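Local coordinates for DNA gyrase, B subunit, truncated (Myxococcus xanthus, PDB 3CWV), which probably takes part, as a type II topoisomerase subunit, in the ATP-dependent breakage, passage and rejoining of double-stranded DNA, at residues P326-E329 against E330-K334. Residues are numbered along the deposited sequence; the frame is centred on the assembly and turned at random.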
ATOM      1  N   PRO A 326     -14.459  11.178  10.757  1.00 30.84           N
ATOM      2  CA  PRO A 326     -15.627  11.290  11.641  1.00 30.77           C
ATOM      3  C   PRO A 326     -16.608  10.178  11.337  1.00 29.43           C
ATOM      4  O   PRO A 326     -16.861   9.924  10.164  1.00 28.99           O
ATOM      5  CB  PRO A 326     -16.241  12.635  11.228  1.00 31.60           C
ATOM      6  CG  PRO A 326     -15.075  13.407  10.615  1.00 34.10           C
ATOM      7  CD  PRO A 326     -14.250  12.387   9.935  1.00 31.43           C
ATOM      8  N   GLY A 327     -17.144   9.518  12.372  1.00 30.69           N
ATOM      9  CA  GLY A 327     -18.156   8.474  12.182  1.00 29.98           C
ATOM     10  C   GLY A 327     -17.583   7.081  11.921  1.00 31.97           C
ATOM     11  O   GLY A 327     -18.268   6.078  12.149  1.00 29.49           O
ATOM     12  N   LEU A 328     -16.329   7.008  11.452  1.00 29.47           N
ATOM     13  CA  LEU A 328     -15.726   5.718  11.075  1.00 28.83           C
ATOM     14  C   LEU A 328     -15.626   4.735  12.251  1.00 30.21           C
ATOM     15  O   LEU A 328     -15.966   3.569  12.116  1.00 27.78           O
ATOM     16  CB  LEU A 328     -14.311   5.889  10.451  1.00 28.30           C
ATOM     17  CG  LEU A 328     -13.653   4.557  10.023  1.00 27.58           C
ATOM     18  CD1 LEU A 328     -14.524   3.837   9.007  1.00 25.97           C
ATOM     19  CD2 LEU A 328     -12.247   4.755   9.427  1.00 24.73           C
ATOM     20  N   GLU A 329     -15.138   5.202  13.393  1.00 28.74           N
ATOM     21  CA  GLU A 329     -14.977   4.318  14.532  1.00 31.78           C
ATOM     22  C   GLU A 329     -16.293   3.669  14.965  1.00 32.62           C
ATOM     23  O   GLU A 329     -16.352   2.457  15.244  1.00 31.06           O
ATOM     24  CB  GLU A 329     -14.380   5.079  15.711  1.00 31.46           C
ATOM     25  CG  GLU A 329     -14.409   4.260  16.988  1.00 37.33           C
ATOM     26  CD  GLU A 329     -13.904   5.021  18.204  1.00 46.00           C
ATOM     27  OE1 GLU A 329     -13.081   5.950  18.047  1.00 47.04           O
ATOM     28  OE2 GLU A 329     -14.334   4.673  19.318  1.00 45.35           O
ATOM     29  N   GLU A 330     -17.346   4.479  15.052  1.00 33.61           N
ATOM     30  CA  GLU A 330     -18.649   3.954  15.454  1.00 34.96           C
ATOM     31  C   GLU A 330     -19.272   3.074  14.390  1.00 32.98           C
ATOM     32  O   GLU A 330     -19.898   2.081  14.725  1.00 31.99           O
ATOM     33  CB  GLU A 330     -19.613   5.067  15.858  1.00 37.12           C
ATOM     34  CG  GLU A 330     -19.687   5.252  17.358  1.00 44.83           C
ATOM     35  CD  GLU A 330     -20.052   3.957  18.078  1.00 47.43           C
ATOM     36  OE1 GLU A 330     -19.274   3.535  18.954  1.00 50.12           O
ATOM     37  OE2 GLU A 330     -21.104   3.361  17.754  1.00 54.84           O
ATOM     38  N   ALA A 331     -19.106   3.438  13.120  1.00 31.89           N
ATOM     39  CA  ALA A 331     -19.580   2.601  11.996  1.00 31.96           C
ATOM     40  C   ALA A 331     -18.975   1.206  11.997  1.00 32.10           C
ATOM     41  O   ALA A 331     -19.683   0.230  11.732  1.00 31.33           O
ATOM     42  CB  ALA A 331     -19.294   3.259  10.682  1.00 31.94           C
ATOM     43  N   ILE A 332     -17.665   1.127  12.256  1.00 29.90           N
ATOM     44  CA  ILE A 332     -16.939  -0.149  12.373  1.00 30.40           C
ATOM     45  C   ILE A 332     -17.385  -0.918  13.611  1.00 33.20           C
ATOM     46  O   ILE A 332     -17.662  -2.114  13.517  1.00 34.12           O
ATOM     47  CB  ILE A 332     -15.415   0.075  12.459  1.00 29.46           C
ATOM     48  CG1 ILE A 332     -14.875   0.652  11.141  1.00 27.86           C
ATOM     49  CG2 ILE A 332     -14.658  -1.222  12.823  1.00 32.73           C
ATOM     50  CD1 ILE A 332     -13.409   1.002  11.233  1.00 26.61           C
ATOM     51  N   ARG A 333     -17.462  -0.233  14.756  1.00 32.37           N
ATOM     52  CA  ARG A 333     -17.877  -0.879  15.995  1.00 34.94           C
ATOM     53  C   ARG A 333     -19.269  -1.482  15.877  1.00 36.93           C
ATOM     54  O   ARG A 333     -19.471  -2.630  16.272  1.00 37.80           O
ATOM     55  CB  ARG A 333     -17.800   0.048  17.214  1.00 35.75           C
ATOM     56  CG  ARG A 333     -17.916  -0.723  18.558  1.00 36.07           C
ATOM     57  CD  ARG A 333     -18.420   0.147  19.711  1.00 42.05           C
ATOM     58  NE  ARG A 333     -19.695   0.770  19.370  1.00 41.42           N
ATOM     59  CZ  ARG A 333     -20.865   0.134  19.326  1.00 47.72           C
ATOM     60  NH1 ARG A 333     -21.959   0.793  18.980  1.00 42.91           N
ATOM     61  NH2 ARG A 333     -20.950  -1.163  19.616  1.00 49.42           N
ATOM     62  N   LYS A 334     -20.205  -0.731  15.295  1.00 36.61           N
ATOM     63  CA  LYS A 334     -21.564  -1.218  15.084  1.00 39.02           C
ATOM     64  C   LYS A 334     -21.634  -2.402  14.138  1.00 37.22           C
ATOM     65  O   LYS A 334     -22.417  -3.330  14.363  1.00 36.99           O
ATOM     66  CB  LYS A 334     -22.489  -0.104  14.575  1.00 38.50           C
ATOM     67  CG  LYS A 334     -22.913   0.857  15.662  1.00 46.69           C
ATOM     68  CD  LYS A 334     -23.502   2.145  15.095  1.00 55.75           C
ATOM     69  CE  LYS A 334     -23.718   3.163  16.209  1.00 57.43           C
ATOM     70  NZ  LYS A 334     -24.518   4.309  15.719  1.00 60.76           N
TER
HETATM   71  O   HOH W   1     -16.177   2.949  19.628  1.00 47.80           O
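Gly327 O accepts a hydrogen bond from Ala331 N at 2.9 Å and opens the first turn of helix 328-345, with Gly327 as N-cap. Two more helical bonds follow, Ile332 N to Leu328 O and Arg333 N to Glu329 O. Leu328 and Ile332 sit one turn apart on the buried side and make apolar contact at a slant. Leu328 CG, anti to its own N (chi1 -179°), and CD1 both meet Ile332 CD1. This side packs on helix 267-284 and strand 228-234, where Trp234 meets Leu328 and Ala331.

Glu330 CB starts against the preceding turn, 3.7 Å from Glu329 C and near Gly327 O. The chain then turns about its CB-CG bond (chi2 -55°) and brings its carboxylate to the guanidinium edge of Arg333. Glu330 OE1 takes Arg333 NE at 2.8 Å, 19° out of the carboxylate plane. Glu330 OE2 takes Arg333 NH1 at 3.0 Å with its syn lone pair, completing a side-on, two-pronged salt bridge. An alanine in place of Glu330 would probably leave Arg333 NE and NH1 without their carboxylate and the guanidinium, which also bonds weakly to Gln337, freer to turn. One water links the two acids, donating a short bond to Glu329 OE2 (2.5 Å) and a longer one to Glu330 OE1 (3.2 Å).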